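Side-chain contacts in alpha-1,4-endofucoidanase (Mariniflexile fucanivorans, PDB 6DLH), which hydrolyses internal alpha-1,4 linkages of fucoidan by a retaining mechanism, as an endo-acting member of glycoside hydrolase family 107: residues 236-241 / 248-253; 199-204 / 229-234; 344-349 / 402-407. One frame throughout, in Å; residues are numbered along the deposited sequence.

In the fold
All three contacts lie in the catalytic part of the chain, a parallel-stranded beta/alpha domain that probably forms a barrel of the kind found in family GH29. Interaction 2 closes along the chain before interaction 1 opens, and interaction 3 comes last. Interactions 1 and 2 have centres about 8 Å apart and touch through Met232, so helices 198-216, 228-233 and 249-259 form one packed cluster. Interaction 3 is remote, its centre about 34 Å from that of interaction 1 and about 33 Å from that of interaction 2. It ties a loop after strand 341-342 to helix 399-415, so the first two contacts pack neighbouring helices together, while the third fastens a distant loop-helix pair of the same domain.

Interaction 1 of 3, residues 236-241 / 248-253; sequences CGDDPA and QRIYQA
Asp238 sets its carboxylate against the start of helix 249-259, where OD2 accepts a hydrogen bond from Ile250 N at 3.1 Å. The amide arrives on the syn side, 25° out of the carboxylate plane, and the N-H...O angle of 137° leaves the bond well bent. A water donates to Asp238 OD1 at 2.7 Å and accepts from Arg249 N at the same distance, so the second oxygen is linked to the first turn as well. OD1 also forms a salt bridge with Arg198, which would help hold the buried carboxylate in its charged form. Next to the carboxylate, Ile250 carries CG1 beside its backbone N (chi1 -48°) and then runs extended, which presses CD1 against Cys236 CB at 3.5 Å, tighter than ordinary carbon contact. Tyr251 meets the loop obliquely: its CD2 lies 3.5 Å from Asp238 OD2, while Pro240 CB comes to 3.7 Å from the phenolic OH, itself hydrogen-bonded to Asn271. Gln248, at the N-cap position, brings the end of its extended chain to the loop. Its NE2 gives a weak bond to Asp239 O at 3.4 Å, and its OE1 is held by Leu286 N. An acidic side chain from a preceding loop receiving an amide of the first turn directly and a second through water is characteristic of helix N-terminus stabilisation, here where the loop after helix 228-233 leads into helix 249-259.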
loop_
_atom_site.group_PDB
_atom_site.type_symbol
_atom_site.label_atom_id
_atom_site.label_comp_id
_atom_site.label_asym_id
_atom_site.label_seq_id
_atom_site.Cartn_x
_atom_site.Cartn_y
_atom_site.Cartn_z
ATOM N N CYS A 236 -23.352 -14.272 -9.935
ATOM C CA CYS A 236 -23.814 -14.944 -8.729
ATOM C C CYS A 236 -25.257 -14.562 -8.387
ATOM O O CYS A 236 -25.732 -14.843 -7.285
ATOM C CB CYS A 236 -22.863 -14.671 -7.568
ATOM S SG CYS A 236 -21.145 -15.108 -7.955
ATOM N N GLY A 237 -25.935 -13.892 -9.329
ATOM C CA GLY A 237 -27.390 -13.890 -9.396
ATOM C C GLY A 237 -28.082 -12.887 -8.474
ATOM O O GLY A 237 -29.299 -12.950 -8.306
ATOM N N ASP A 238 -27.325 -11.947 -7.898
ATOM C CA ASP A 238 -27.940 -10.887 -7.113
ATOM C C ASP A 238 -28.547 -9.849 -8.054
ATOM O O ASP A 238 -28.140 -9.750 -9.207
ATOM C CB ASP A 238 -26.956 -10.277 -6.112
ATOM C CG ASP A 238 -26.914 -11.003 -4.778
ATOM O OD1 ASP A 238 -27.074 -12.249 -4.779
ATOM O OD2 ASP A 238 -26.740 -10.319 -3.745
ATOM N N ASP A 239 -29.530 -9.092 -7.550
ATOM C CA ASP A 239 -30.138 -8.013 -8.315
ATOM C C ASP A 239 -29.966 -6.690 -7.569
ATOM O O ASP A 239 -30.715 -6.389 -6.638
ATOM C CB ASP A 239 -31.596 -8.304 -8.692
ATOM C CG ASP A 239 -32.216 -7.226 -9.568
ATOM O OD1 ASP A 239 -31.455 -6.406 -10.119
ATOM O OD2 ASP A 239 -33.459 -7.203 -9.689
ATOM N N PRO A 240 -28.978 -5.856 -7.969
ATOM C CA PRO A 240 -28.731 -4.573 -7.308
ATOM C C PRO A 240 -29.858 -3.546 -7.443
ATOM O O PRO A 240 -29.971 -2.650 -6.611
ATOM C CB PRO A 240 -27.431 -4.078 -7.962
ATOM C CG PRO A 240 -27.380 -4.779 -9.305
ATOM C CD PRO A 240 -28.042 -6.120 -9.074
ATOM N N ALA A 241 -30.696 -3.702 -8.477
ATOM C CA ALA A 241 -31.797 -2.788 -8.762
ATOM C C ALA A 241 -32.968 -2.998 -7.801
ATOM O O ALA A 241 -33.800 -2.106 -7.637
ATOM C CB ALA A 241 -32.241 -2.941 -10.198
ATOM N N GLN A 248 -30.267 -9.285 -2.652
ATOM C CA GLN A 248 -28.977 -8.648 -2.422
ATOM C C GLN A 248 -28.287 -9.271 -1.208
ATOM O O GLN A 248 -27.992 -8.571 -0.239
ATOM C CB GLN A 248 -29.171 -7.147 -2.195
ATOM C CG GLN A 248 -30.010 -6.458 -3.262
ATOM C CD GLN A 248 -30.182 -4.984 -2.989
ATOM O OE1 GLN A 248 -29.798 -4.472 -1.940
ATOM N NE2 GLN A 248 -30.769 -4.285 -3.946
ATOM N N ARG A 249 -28.025 -10.583 -1.268
ATOM C CA ARG A 249 -27.527 -11.297 -0.101
ATOM C C ARG A 249 -26.014 -11.132 -0.002
ATOM O O ARG A 249 -25.485 -10.941 1.093
ATOM C CB ARG A 249 -27.943 -12.773 -0.113
ATOM C CG ARG A 249 -29.391 -13.025 0.290
ATOM C CD ARG A 249 -29.687 -12.673 1.736
ATOM N NE ARG A 249 -31.071 -12.934 2.109
ATOM C CZ ARG A 249 -31.644 -12.519 3.236
ATOM N NH1 ARG A 249 -32.913 -12.801 3.479
ATOM N NH2 ARG A 249 -30.949 -11.822 4.119
ATOM N N ILE A 250 -25.339 -11.212 -1.158
ATOM C CA ILE A 250 -23.906 -10.980 -1.243
ATOM C C ILE A 250 -23.601 -9.541 -0.829
ATOM O O ILE A 250 -22.667 -9.307 -0.066
ATOM C CB ILE A 250 -23.366 -11.319 -2.646
ATOM C CG1 ILE A 250 -23.869 -12.685 -3.126
ATOM C CG2 ILE A 250 -21.848 -11.226 -2.663
ATOM C CD1 ILE A 250 -23.394 -13.086 -4.506
ATOM N N TYR A 251 -24.410 -8.588 -1.314
ATOM C CA TYR A 251 -24.262 -7.192 -0.934
ATOM C C TYR A 251 -24.310 -7.071 0.585
ATOM O O TYR A 251 -23.529 -6.322 1.172
ATOM C CB TYR A 251 -25.281 -6.306 -1.657
ATOM C CG TYR A 251 -25.032 -6.179 -3.140
ATOM C CD1 TYR A 251 -24.115 -5.262 -3.646
ATOM C CD2 TYR A 251 -25.693 -6.994 -4.042
ATOM C CE1 TYR A 251 -23.876 -5.156 -5.008
ATOM C CE2 TYR A 251 -25.462 -6.903 -5.406
ATOM C CZ TYR A 251 -24.555 -5.978 -5.891
ATOM O OH TYR A 251 -24.328 -5.904 -7.237
ATOM N N GLN A 252 -25.213 -7.848 1.197
ATOM C CA GLN A 252 -25.420 -7.869 2.637
ATOM C C GLN A 252 -24.205 -8.474 3.337
ATOM O O GLN A 252 -23.733 -7.938 4.338
ATOM C CB GLN A 252 -26.668 -8.681 2.987
ATOM C CG GLN A 252 -27.087 -8.536 4.444
ATOM C CD GLN A 252 -28.379 -9.250 4.757
ATOM O OE1 GLN A 252 -28.699 -10.276 4.155
ATOM N NE2 GLN A 252 -29.126 -8.709 5.710
ATOM N N ALA A 253 -23.711 -9.593 2.796
ATOM C CA ALA A 253 -22.610 -10.316 3.409
ATOM C C ALA A 253 -21.417 -9.377 3.576
ATOM O O ALA A 253 -20.816 -9.314 4.650
ATOM C CB ALA A 253 -22.263 -11.537 2.587
HETATM O O HOH W 1 -29.078 -12.420 -3.006
#

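Interaction 2 of 3, residues 199-204 / 229-234; sequences KYMFCY and DNVMED
Met201 packs on Val231 and Met232 without any flat group at the interface; the rings of its own helix turn to other neighbours. The Tyr200 ring has Lys199 CG over the centre of one face, 4.1 Å above the plane, and the Phe202 ring stacks with His192. This is helix-to-helix packing in the beta/alpha catalytic domain: helix 198-216 belongs to the crossover from strand 143-149 to strand 222-226, and helix 228-233 follows directly on that second strand. Met201 is the side chain that helix 198-216 contributes to the contact. It starts with CG beside the backbone N (chi1 -70°) and bends again at both later torsions, a curled shape that lays both sulfur and methyl against Val231 and lets the methyl reach Met232 too. It meets Val231 tip to tip, SD lying 3.8 Å from CG2 of the valine. The terminal CE reaches Val231 CG1 at 4.0 Å and Met232 CG at 4.1 Å, and the two methionine side chains cross at about a right angle. All three residues are buried, and the touch is purely apolar. Helix 249-259 packs against the same residues, with Phe254 against Met201, and with Ile250 and Tyr251 against Met232. Across residues 229-233 the helix widens into a pi-type turn, where Asp229 O receives two backbone bonds, from Glu233 N at 3.2 Å and from Asp234 N at 3.0 Å.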
loop_
_atom_site.group_PDB
_atom_site.type_symbol
_atom_site.label_atom_id
_atom_site.label_comp_id
_atom_site.label_asym_id
_atom_site.label_seq_id
_atom_site.Cartn_x
_atom_site.Cartn_y
_atom_site.Cartn_z
ATOM N N LYS A 199 -20.807 -19.375 -3.712
ATOM C CA LYS A 199 -20.557 -19.878 -2.365
ATOM C C LYS A 199 -19.215 -19.350 -1.858
ATOM O O LYS A 199 -19.098 -18.976 -0.691
ATOM C CB LYS A 199 -20.703 -21.403 -2.276
ATOM C CG LYS A 199 -19.700 -22.220 -3.078
ATOM C CD LYS A 199 -19.934 -23.715 -3.021
ATOM C CE LYS A 199 -18.972 -24.481 -3.907
ATOM N NZ LYS A 199 -19.281 -25.929 -3.955
ATOM N N TYR A 200 -18.231 -19.292 -2.765
ATOM C CA TYR A 200 -16.897 -18.790 -2.475
ATOM C C TYR A 200 -16.944 -17.312 -2.086
ATOM O O TYR A 200 -16.151 -16.868 -1.259
ATOM C CB TYR A 200 -15.957 -19.039 -3.658
ATOM C CG TYR A 200 -15.922 -20.456 -4.178
ATOM C CD1 TYR A 200 -15.615 -21.522 -3.345
ATOM C CD2 TYR A 200 -16.175 -20.733 -5.513
ATOM C CE1 TYR A 200 -15.573 -22.825 -3.819
ATOM C CE2 TYR A 200 -16.141 -22.029 -6.004
ATOM C CZ TYR A 200 -15.835 -23.080 -5.156
ATOM O OH TYR A 200 -15.795 -24.359 -5.633
ATOM N N MET A 201 -17.877 -16.555 -2.683
ATOM C CA MET A 201 -18.009 -15.133 -2.400
ATOM C C MET A 201 -18.391 -14.930 -0.937
ATOM O O MET A 201 -17.862 -14.033 -0.281
ATOM C CB MET A 201 -19.045 -14.453 -3.303
ATOM C CG MET A 201 -18.611 -14.345 -4.758
ATOM S SD MET A 201 -17.345 -13.079 -5.044
ATOM C CE MET A 201 -18.220 -11.625 -4.464
ATOM N N PHE A 202 -19.305 -15.773 -0.440
ATOM C CA PHE A 202 -19.743 -15.706 0.948
ATOM C C PHE A 202 -18.606 -16.138 1.878
ATOM O O PHE A 202 -18.521 -15.652 3.005
ATOM C CB PHE A 202 -21.003 -16.546 1.171
ATOM C CG PHE A 202 -22.310 -15.874 0.825
ATOM C CD1 PHE A 202 -22.946 -15.042 1.740
ATOM C CD2 PHE A 202 -22.923 -16.100 -0.400
ATOM C CE1 PHE A 202 -24.156 -14.439 1.428
ATOM C CE2 PHE A 202 -24.134 -15.496 -0.711
ATOM C CZ PHE A 202 -24.746 -14.663 0.200
ATOM N N CYS A 203 -17.746 -17.049 1.396
ATOM C CA CYS A 203 -16.543 -17.450 2.113
ATOM C C CYS A 203 -15.741 -16.198 2.473
ATOM O O CYS A 203 -15.452 -15.957 3.647
ATOM C CB CYS A 203 -15.667 -18.376 1.270
ATOM S SG CYS A 203 -16.033 -20.148 1.414
ATOM N N TYR A 204 -15.427 -15.399 1.442
ATOM C CA TYR A 204 -14.578 -14.224 1.557
ATOM C C TYR A 204 -15.153 -13.236 2.569
ATOM O O TYR A 204 -14.430 -12.743 3.434
ATOM C CB TYR A 204 -14.344 -13.580 0.188
ATOM C CG TYR A 204 -13.315 -12.477 0.204
ATOM C CD1 TYR A 204 -11.966 -12.756 0.040
ATOM C CD2 TYR A 204 -13.686 -11.156 0.413
ATOM C CE1 TYR A 204 -11.014 -11.750 0.062
ATOM C CE2 TYR A 204 -12.744 -10.139 0.442
ATOM C CZ TYR A 204 -11.405 -10.438 0.267
ATOM O OH TYR A 204 -10.472 -9.444 0.299
ATOM N N ASP A 229 -21.073 -5.433 -9.730
ATOM C CA ASP A 229 -22.133 -5.956 -10.579
ATOM C C ASP A 229 -21.599 -7.078 -11.470
ATOM O O ASP A 229 -22.351 -7.980 -11.830
ATOM C CB ASP A 229 -22.887 -4.868 -11.352
ATOM C CG ASP A 229 -22.028 -4.059 -12.307
ATOM O OD1 ASP A 229 -20.799 -4.261 -12.319
ATOM O OD2 ASP A 229 -22.600 -3.224 -13.036
ATOM N N ASN A 230 -20.305 -7.018 -11.818
ATOM C CA ASN A 230 -19.688 -8.037 -12.656
ATOM C C ASN A 230 -19.843 -9.419 -12.018
ATOM O O ASN A 230 -20.136 -10.389 -12.715
ATOM C CB ASN A 230 -18.203 -7.771 -12.923
ATOM C CG ASN A 230 -17.918 -6.456 -13.620
ATOM O OD1 ASN A 230 -18.086 -5.384 -13.044
ATOM N ND2 ASN A 230 -17.443 -6.531 -14.852
ATOM N N VAL A 231 -19.630 -9.507 -10.697
ATOM C CA VAL A 231 -19.530 -10.800 -10.034
ATOM C C VAL A 231 -20.776 -11.092 -9.198
ATOM O O VAL A 231 -21.248 -12.227 -9.180
ATOM C CB VAL A 231 -18.227 -10.965 -9.221
ATOM C CG1 VAL A 231 -18.096 -9.936 -8.104
ATOM C CG2 VAL A 231 -18.086 -12.376 -8.667
ATOM N N MET A 232 -21.306 -10.078 -8.510
ATOM C CA MET A 232 -22.445 -10.295 -7.633
ATOM C C MET A 232 -23.752 -10.383 -8.418
ATOM O O MET A 232 -24.648 -11.129 -8.027
ATOM C CB MET A 232 -22.547 -9.210 -6.561
ATOM C CG MET A 232 -21.546 -9.434 -5.471
ATOM S SD MET A 232 -20.913 -7.934 -4.735
ATOM C CE MET A 232 -22.108 -7.622 -3.446
ATOM N N GLU A 233 -23.850 -9.627 -9.520
ATOM C CA GLU A 233 -25.051 -9.654 -10.340
ATOM C C GLU A 233 -24.893 -10.680 -11.459
ATOM O O GLU A 233 -25.558 -11.711 -11.445
ATOM C CB GLU A 233 -25.400 -8.257 -10.859
ATOM C CG GLU A 233 -26.524 -8.248 -11.879
ATOM C CD GLU A 233 -26.900 -6.868 -12.388
ATOM O OE1 GLU A 233 -26.104 -5.931 -12.206
ATOM O OE2 GLU A 233 -27.987 -6.735 -12.964
ATOM N N ASP A 234 -23.995 -10.389 -12.407
ATOM C CA ASP A 234 -23.876 -11.133 -13.651
ATOM C C ASP A 234 -23.494 -12.596 -13.408
ATOM O O ASP A 234 -23.862 -13.462 -14.199
ATOM C CB ASP A 234 -22.884 -10.473 -14.611
ATOM C CG ASP A 234 -23.397 -9.208 -15.280
ATOM O OD1 ASP A 234 -24.469 -8.708 -14.875
ATOM O OD2 ASP A 234 -22.713 -8.733 -16.202
#

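Interaction 3 of 3, residues 344-349 / 402-407; sequences PKQSTT and LNQFEL
With CG anti to the backbone N (chi1 -177°) and the rest of the chain extended, Gln346 stretches out of its loop toward helix 399-415, where Gln404, extended beyond a CG beside its own backbone N, comes the other way. The two side chains run antiparallel alongside one another and bring their amides nearly into one plane, 14° apart. Gln346 NE2 then donates to Gln404 OE1 at 3.0 Å along an almost linear path (175°), within its own amide plane and onto a lone pair in the plane of the acceptor carbonyl. The other end of the Gln404 amide is taken too, since its NE2 donates to Leu359 O and Asp361 OD1, which fixes the rotation of the group. A water stands 2.7 Å from Gln404 OE1. Gln346 OE1 meets the Phe405 ring at its edge, 4.1 Å from CD1, and the amide and ring planes are inclined to each other. An alanine in place of Gln346 would be likely to leave Gln404 OE1 without its amide donor and open a gap beside the Phe405 edge. Phe405 continues onto Leu46 and Met48 of strand 46-49, and its side chain lies about 9 Å from a bound calcium ion held by Thr77 and Asp79. Such a buried amide-to-amide bond joins a loop following strand 341-342 to a helix packed on the parallel sheet of the catalytic beta/alpha domain.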
loop_
_atom_site.group_PDB
_atom_site.type_symbol
_atom_site.label_atom_id
_atom_site.label_comp_id
_atom_site.label_asym_id
_atom_site.label_seq_id
_atom_site.Cartn_x
_atom_site.Cartn_y
_atom_site.Cartn_z
ATOM N N PRO A 344 -13.262 10.254 -9.822
ATOM C CA PRO A 344 -12.615 10.609 -11.091
ATOM C C PRO A 344 -11.114 10.318 -11.094
ATOM O O PRO A 344 -10.537 10.013 -10.050
ATOM C CB PRO A 344 -12.850 12.126 -11.153
ATOM C CG PRO A 344 -12.792 12.556 -9.698
ATOM C CD PRO A 344 -13.437 11.416 -8.930
ATOM N N LYS A 345 -10.496 10.416 -12.279
ATOM C CA LYS A 345 -9.050 10.317 -12.430
ATOM C C LYS A 345 -8.484 11.698 -12.734
ATOM O O LYS A 345 -9.054 12.430 -13.536
ATOM C CB LYS A 345 -8.645 9.506 -13.669
ATOM C CG LYS A 345 -9.489 8.296 -14.015
ATOM C CD LYS A 345 -9.078 7.701 -15.346
ATOM C CE LYS A 345 -10.221 6.964 -16.012
ATOM N NZ LYS A 345 -9.731 6.065 -17.083
ATOM N N GLN A 346 -7.322 12.002 -12.148
ATOM C CA GLN A 346 -6.682 13.296 -12.322
ATOM C C GLN A 346 -5.799 13.305 -13.571
ATOM O O GLN A 346 -5.694 14.332 -14.234
ATOM C CB GLN A 346 -5.887 13.657 -11.063
ATOM C CG GLN A 346 -5.235 15.034 -11.112
ATOM C CD GLN A 346 -4.670 15.413 -9.767
ATOM O OE1 GLN A 346 -4.528 14.577 -8.867
ATOM N NE2 GLN A 346 -4.358 16.691 -9.613
ATOM N N SER A 347 -5.168 12.161 -13.880
ATOM C CA SER A 347 -4.316 12.025 -15.055
ATOM C C SER A 347 -5.161 11.600 -16.251
ATOM O O SER A 347 -6.313 11.205 -16.081
ATOM C CB SER A 347 -3.230 11.013 -14.835
ATOM O OG SER A 347 -3.672 9.711 -15.226
ATOM N N THR A 348 -4.544 11.632 -17.441
ATOM C CA THR A 348 -5.189 11.226 -18.681
ATOM C C THR A 348 -5.210 9.704 -18.831
ATOM O O THR A 348 -5.828 9.196 -19.761
ATOM C CB THR A 348 -4.490 11.837 -19.910
ATOM O OG1 THR A 348 -3.127 11.409 -19.902
ATOM C CG2 THR A 348 -4.537 13.348 -19.960
ATOM N N THR A 349 -4.540 8.962 -17.942
ATOM C CA THR A 349 -4.256 7.569 -18.269
ATOM C C THR A 349 -4.862 6.581 -17.271
ATOM O O THR A 349 -5.436 5.578 -17.687
ATOM C CB THR A 349 -2.770 7.345 -18.590
ATOM O OG1 THR A 349 -2.008 7.834 -17.488
ATOM C CG2 THR A 349 -2.332 8.044 -19.862
ATOM N N LEU A 402 0.271 17.576 -7.210
ATOM C CA LEU A 402 0.492 18.417 -6.041
ATOM C C LEU A 402 0.103 19.857 -6.371
ATOM O O LEU A 402 -0.640 20.487 -5.616
ATOM C CB LEU A 402 1.953 18.309 -5.577
ATOM C CG LEU A 402 2.323 19.139 -4.338
ATOM C CD1 LEU A 402 1.522 18.709 -3.119
ATOM C CD2 LEU A 402 3.804 19.043 -4.021
ATOM N N ASN A 403 0.584 20.357 -7.520
ATOM C CA ASN A 403 0.256 21.692 -8.002
ATOM C C ASN A 403 -1.258 21.913 -7.962
ATOM O O ASN A 403 -1.738 22.857 -7.333
ATOM C CB ASN A 403 0.834 21.911 -9.403
ATOM C CG ASN A 403 0.366 23.193 -10.058
ATOM O OD1 ASN A 403 0.756 24.280 -9.644
ATOM N ND2 ASN A 403 -0.448 23.076 -11.098
ATOM N N GLN A 404 -2.014 21.008 -8.601
ATOM C CA GLN A 404 -3.454 21.170 -8.734
ATOM C C GLN A 404 -4.146 21.113 -7.370
ATOM O O GLN A 404 -5.042 21.912 -7.090
ATOM C CB GLN A 404 -4.019 20.157 -9.735
ATOM C CG GLN A 404 -3.437 20.290 -11.141
ATOM C CD GLN A 404 -4.282 19.612 -12.194
ATOM O OE1 GLN A 404 -4.746 18.480 -12.019
ATOM N NE2 GLN A 404 -4.479 20.295 -13.314
ATOM N N PHE A 405 -3.714 20.168 -6.526
ATOM C CA PHE A 405 -4.232 19.989 -5.178
ATOM C C PHE A 405 -3.942 21.203 -4.297
ATOM O O PHE A 405 -4.779 21.595 -3.488
ATOM C CB PHE A 405 -3.750 18.657 -4.584
ATOM C CG PHE A 405 -4.854 17.641 -4.447
ATOM C CD1 PHE A 405 -5.248 16.866 -5.524
ATOM C CD2 PHE A 405 -5.546 17.503 -3.253
ATOM C CE1 PHE A 405 -6.297 15.962 -5.405
ATOM C CE2 PHE A 405 -6.594 16.600 -3.134
ATOM C CZ PHE A 405 -6.966 15.823 -4.211
ATOM N N GLU A 406 -2.765 21.817 -4.476
ATOM C CA GLU A 406 -2.402 23.007 -3.719
ATOM C C GLU A 406 -3.283 24.192 -4.120
ATOM O O GLU A 406 -3.775 24.913 -3.255
ATOM C CB GLU A 406 -0.911 23.315 -3.861
ATOM C CG GLU A 406 -0.014 22.395 -3.048
ATOM C CD GLU A 406 0.002 22.593 -1.541
ATOM O OE1 GLU A 406 -0.779 23.429 -1.036
ATOM O OE2 GLU A 406 0.803 21.911 -0.872
ATOM N N LEU A 407 -3.475 24.400 -5.434
ATOM C CA LEU A 407 -4.354 25.466 -5.897
ATOM C C LEU A 407 -5.760 25.250 -5.336
ATOM O O LEU A 407 -6.371 26.178 -4.819
ATOM C CB LEU A 407 -4.352 25.518 -7.431
ATOM C CG LEU A 407 -3.027 25.953 -8.067
ATOM C CD1 LEU A 407 -3.038 25.750 -9.575
ATOM C CD2 LEU A 407 -2.689 27.400 -7.715
HETATM O O HOH W 2 -6.233 17.171 -13.922
#